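Heme oxygenase (Leptospira interrogans, PDB 5KZL) catalyses the oxygen-dependent breakdown of heme, probably to biliverdin, iron and carbon monoxide as in other heme oxygenases. Local coordinates at residues A[9-15]-A[178-184]. The protein carries 1 engineered substitution. Sequence-based numbering, arbitrary orientation.
Sequences SLATILR and RTALDSL. With HEM (protoporphyrin IX containing Fe), chain B.
Arg178 lays its guanidinium flat on that of Arg15, the centres 3.4 Å apart and the planes within 6° of parallel. Both chains bend at chi3 and meet at about a right angle, overlapping mainly at the guanidinium groups: Arg178 NH2 stands over the centre of the Arg15 group, while Arg15 NH1 sits toward the rim of the other. The opposite face of the Arg178 group is covered by Ala11 CB, which comes to 3.7 Å from Arg178 NH2. Two cations can probably lie this close because a heme propionate offsets their charge. Arg15 NH1 donates to HEM O2A at 3.0 Å near the plane of its guanidinium, whereas the bonds from Arg15 NE to the two propionate oxygens are weak. Arg178 reaches the same carboxylate through a water at its edge, which accepts from Arg178 NE and donates to HEM O1A and Ala11 O; this makes it a second-shell partner of the propionate.

Ala11 also marks the first turn of its helix, where Asp182 adds an acceptor from the other segment. Asp182 OD1 accepts a hydrogen bond from Ala11 N at 2.8 Å, nearly straight (168°), and another from Ser9 OG. With OG anti to its own backbone N, Ser9 serves as N-cap, receiving a bond from Thr12 N at 3.1 Å. The carboxylate probably interacts favourably with the helix dipole.

Below the polar layer, Leu181 CD1 meets Ala11 CB and Leu14 CD1, each at 4.2 Å. The short segments 10-15 and 178-183, parts of helices 10-17 and 170-183, run at 107° with axes 8.5 Å apart at closest approach. Within this all-helical fold, helix 125-151 packs Tyr130 against Leu14 and Leu181, and helix 188-210 covers Leu10 and Leu14 with Lys191 and Ser198.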
loop_
_atom_site.group_PDB
_atom_site.type_symbol
_atom_site.label_atom_id
_atom_site.label_comp_id
_atom_site.label_asym_id
_atom_site.label_seq_id
_atom_site.Cartn_x
_atom_site.Cartn_y
_atom_site.Cartn_z
ATOM N N SER A 9 19.044 -6.958 -10.728
ATOM C CA SER A 9 17.995 -7.374 -9.798
ATOM C C SER A 9 16.796 -6.427 -9.771
ATOM O O SER A 9 16.968 -5.234 -9.503
ATOM C CB SER A 9 18.589 -7.601 -8.404
ATOM O OG SER A 9 17.680 -7.380 -7.337
ATOM N N LEU A 10 15.576 -6.964 -10.041
ATOM C CA LEU A 10 14.366 -6.142 -10.010
ATOM C C LEU A 10 14.183 -5.489 -8.619
ATOM O O LEU A 10 13.825 -4.308 -8.554
ATOM C CB LEU A 10 13.103 -6.950 -10.407
ATOM C CG LEU A 10 11.730 -6.217 -10.279
ATOM C CD1 LEU A 10 11.683 -4.952 -11.149
ATOM C CD2 LEU A 10 10.579 -7.150 -10.602
ATOM N N ALA A 11 14.448 -6.245 -7.521
ATOM C CA ALA A 11 14.290 -5.681 -6.168
ATOM C C ALA A 11 15.234 -4.484 -5.990
ATOM O O ALA A 11 14.824 -3.452 -5.460
ATOM C CB ALA A 11 14.562 -6.740 -5.111
ATOM N N THR A 12 16.464 -4.591 -6.531
ATOM C CA THR A 12 17.475 -3.522 -6.474
ATOM C C THR A 12 17.051 -2.330 -7.378
ATOM O O THR A 12 17.162 -1.177 -6.965
ATOM C CB THR A 12 18.848 -4.121 -6.839
ATOM O OG1 THR A 12 19.217 -5.043 -5.807
ATOM C CG2 THR A 12 19.945 -3.074 -6.998
ATOM N N ILE A 13 16.577 -2.622 -8.601
ATOM C CA ILE A 13 16.111 -1.613 -9.576
ATOM C C ILE A 13 15.018 -0.736 -8.955
ATOM O O ILE A 13 15.052 0.493 -9.070
ATOM C CB ILE A 13 15.655 -2.289 -10.908
ATOM C CG1 ILE A 13 16.880 -2.711 -11.742
ATOM C CG2 ILE A 13 14.731 -1.361 -11.736
ATOM C CD1 ILE A 13 16.604 -3.776 -12.769
ATOM N N LEU A 14 14.047 -1.381 -8.296
ATOM C CA LEU A 14 12.946 -0.682 -7.650
ATOM C C LEU A 14 13.418 0.111 -6.444
ATOM O O LEU A 14 13.012 1.249 -6.297
ATOM C CB LEU A 14 11.824 -1.666 -7.262
ATOM C CG LEU A 14 11.137 -2.381 -8.423
ATOM C CD1 LEU A 14 10.027 -3.325 -7.916
ATOM C CD2 LEU A 14 10.570 -1.381 -9.420
ATOM N N ARG A 15 14.298 -0.467 -5.599
ATOM C CA ARG A 15 14.809 0.236 -4.414
ATOM C C ARG A 15 15.599 1.500 -4.807
ATOM O O ARG A 15 15.329 2.590 -4.288
ATOM C CB ARG A 15 15.666 -0.723 -3.559
ATOM C CG ARG A 15 16.359 -0.065 -2.376
ATOM C CD ARG A 15 17.123 -1.063 -1.530
ATOM N NE ARG A 15 16.213 -1.889 -0.733
ATOM C CZ ARG A 15 16.601 -2.871 0.074
ATOM N NH1 ARG A 15 15.703 -3.561 0.767
ATOM N NH2 ARG A 15 17.887 -3.188 0.176
ATOM N N ARG A 178 11.560 -9.951 -1.565
ATOM C CA ARG A 178 12.530 -9.373 -2.500
ATOM C C ARG A 178 13.134 -10.465 -3.392
ATOM O O ARG A 178 13.306 -10.241 -4.590
ATOM C CB ARG A 178 13.608 -8.555 -1.778
ATOM C CG ARG A 178 13.043 -7.366 -1.018
ATOM C CD ARG A 178 14.151 -6.566 -0.384
ATOM N NE ARG A 178 14.768 -5.675 -1.373
ATOM C CZ ARG A 178 16.049 -5.687 -1.721
ATOM N NH1 ARG A 178 16.902 -6.511 -1.120
ATOM N NH2 ARG A 178 16.503 -4.833 -2.630
ATOM N N THR A 179 13.373 -11.672 -2.833
ATOM C CA THR A 179 13.835 -12.837 -3.599
ATOM C C THR A 179 12.768 -13.174 -4.663
ATOM O O THR A 179 13.131 -13.445 -5.816
ATOM C CB THR A 179 14.179 -14.037 -2.680
ATOM O OG1 THR A 179 15.221 -13.644 -1.779
ATOM C CG2 THR A 179 14.679 -15.255 -3.469
ATOM N N ALA A 180 11.462 -13.123 -4.279
ATOM C CA ALA A 180 10.330 -13.371 -5.182
ATOM C C ALA A 180 10.316 -12.363 -6.346
ATOM O O ALA A 180 10.132 -12.790 -7.486
ATOM C CB ALA A 180 9.000 -13.361 -4.424
ATOM N N LEU A 181 10.581 -11.046 -6.069
ATOM C CA LEU A 181 10.675 -9.992 -7.096
ATOM C C LEU A 181 11.789 -10.339 -8.081
ATOM O O LEU A 181 11.603 -10.244 -9.293
ATOM C CB LEU A 181 10.992 -8.629 -6.477
ATOM C CG LEU A 181 9.872 -7.907 -5.739
ATOM C CD1 LEU A 181 10.386 -6.573 -5.207
ATOM C CD2 LEU A 181 8.675 -7.645 -6.655
ATOM N N ASP A 182 12.929 -10.803 -7.552
ATOM C CA ASP A 182 14.076 -11.167 -8.377
ATOM C C ASP A 182 13.850 -12.425 -9.222
ATOM O O ASP A 182 14.549 -12.610 -10.228
ATOM C CB ASP A 182 15.331 -11.283 -7.515
ATOM C CG ASP A 182 15.843 -9.959 -6.998
ATOM O OD1 ASP A 182 15.355 -8.909 -7.471
ATOM O OD2 ASP A 182 16.762 -9.971 -6.136
ATOM N N SER A 183 12.864 -13.257 -8.838
ATOM C CA SER A 183 12.490 -14.507 -9.513
ATOM C C SER A 183 11.527 -14.259 -10.662
ATOM O O SER A 183 11.334 -15.151 -11.489
ATOM C CB SER A 183 11.865 -15.494 -8.520
ATOM O OG SER A 183 10.467 -15.292 -8.311
ATOM N N LEU A 184 10.844 -13.090 -10.664
ATOM C CA LEU A 184 9.850 -12.790 -11.689
ATOM C C LEU A 184 10.379 -13.011 -13.086
ATOM O O LEU A 184 11.446 -12.474 -13.402
ATOM C CB LEU A 184 9.273 -11.369 -11.560
ATOM C CG LEU A 184 8.476 -11.012 -10.291
ATOM C CD1 LEU A 184 7.625 -9.756 -10.518
ATOM C CD2 LEU A 184 7.614 -12.148 -9.824
HETATM C CHA HEM B . 10.627 1.167 3.081
HETATM C CHB HEM B . 6.924 2.643 0.513
HETATM C CHC HEM B . 6.252 6.152 3.689
HETATM C CHD HEM B . 9.303 4.111 6.581
HETATM C C1A HEM B . 9.675 1.269 2.127
HETATM C C2A HEM B . 9.645 0.456 0.946
HETATM C C3A HEM B . 8.620 0.895 0.221
HETATM C C4A HEM B . 8.007 1.930 0.926
HETATM C CMA HEM B . 8.149 0.364 -1.076
HETATM C CAA HEM B . 10.572 -0.677 0.583
HETATM C CBA HEM B . 11.923 -0.192 0.009
HETATM C CGA HEM B . 12.709 -1.340 -0.471
HETATM O O1A HEM B . 13.008 -1.432 -1.622
HETATM O O2A HEM B . 13.033 -2.192 0.340
HETATM C C1B HEM B . 6.411 3.764 1.142
HETATM C C2B HEM B . 5.355 4.594 0.582
HETATM C C3B HEM B . 5.187 5.574 1.492
HETATM C C4B HEM B . 6.144 5.337 2.583
HETATM C CMB HEM B . 4.587 4.398 -0.680
HETATM C CAB HEM B . 4.308 6.674 1.494
HETATM C CBB HEM B . 3.772 6.908 0.407
HETATM C C1C HEM B . 6.893 5.862 4.840
HETATM C C2C HEM B . 6.665 6.462 6.111
HETATM C C3C HEM B . 7.542 5.856 6.931
HETATM C C4C HEM B . 8.270 4.873 6.170
HETATM C CMC HEM B . 5.640 7.544 6.448
HETATM C CAC HEM B . 7.683 6.165 8.335
HETATM C CBC HEM B . 8.219 5.331 9.129
HETATM C C1D HEM B . 9.995 3.196 5.813
HETATM C C2D HEM B . 11.168 2.440 6.318
HETATM C C3D HEM B . 11.503 1.611 5.362
HETATM C C4D HEM B . 10.565 1.863 4.259
HETATM C CMD HEM B . 11.783 2.549 7.670
HETATM C CAD HEM B . 12.665 0.656 5.398
HETATM C CBD HEM B . 12.434 -0.546 6.236
HETATM C CGD HEM B . 13.590 -1.492 6.240
HETATM O O1D HEM B . 14.431 -1.433 5.426
HETATM O O2D HEM B . 13.613 -2.326 7.094
HETATM N NA HEM B . 8.677 2.153 2.025
HETATM N NB HEM B . 6.795 4.310 2.244
HETATM N NC HEM B . 7.842 4.960 4.941
HETATM N ND HEM B . 9.693 2.797 4.596
HETATM FE FE HEM B . 8.300 3.546 3.466
HETATM O O HOH W 1 15.411 -9.598 -11.272
HETATM O O HOH W 2 13.528 -3.888 -3.075
HETATM O O HOH W 3 19.215 -4.380 -3.179
HETATM O O HOH W 4 6.778 2.214 4.514
#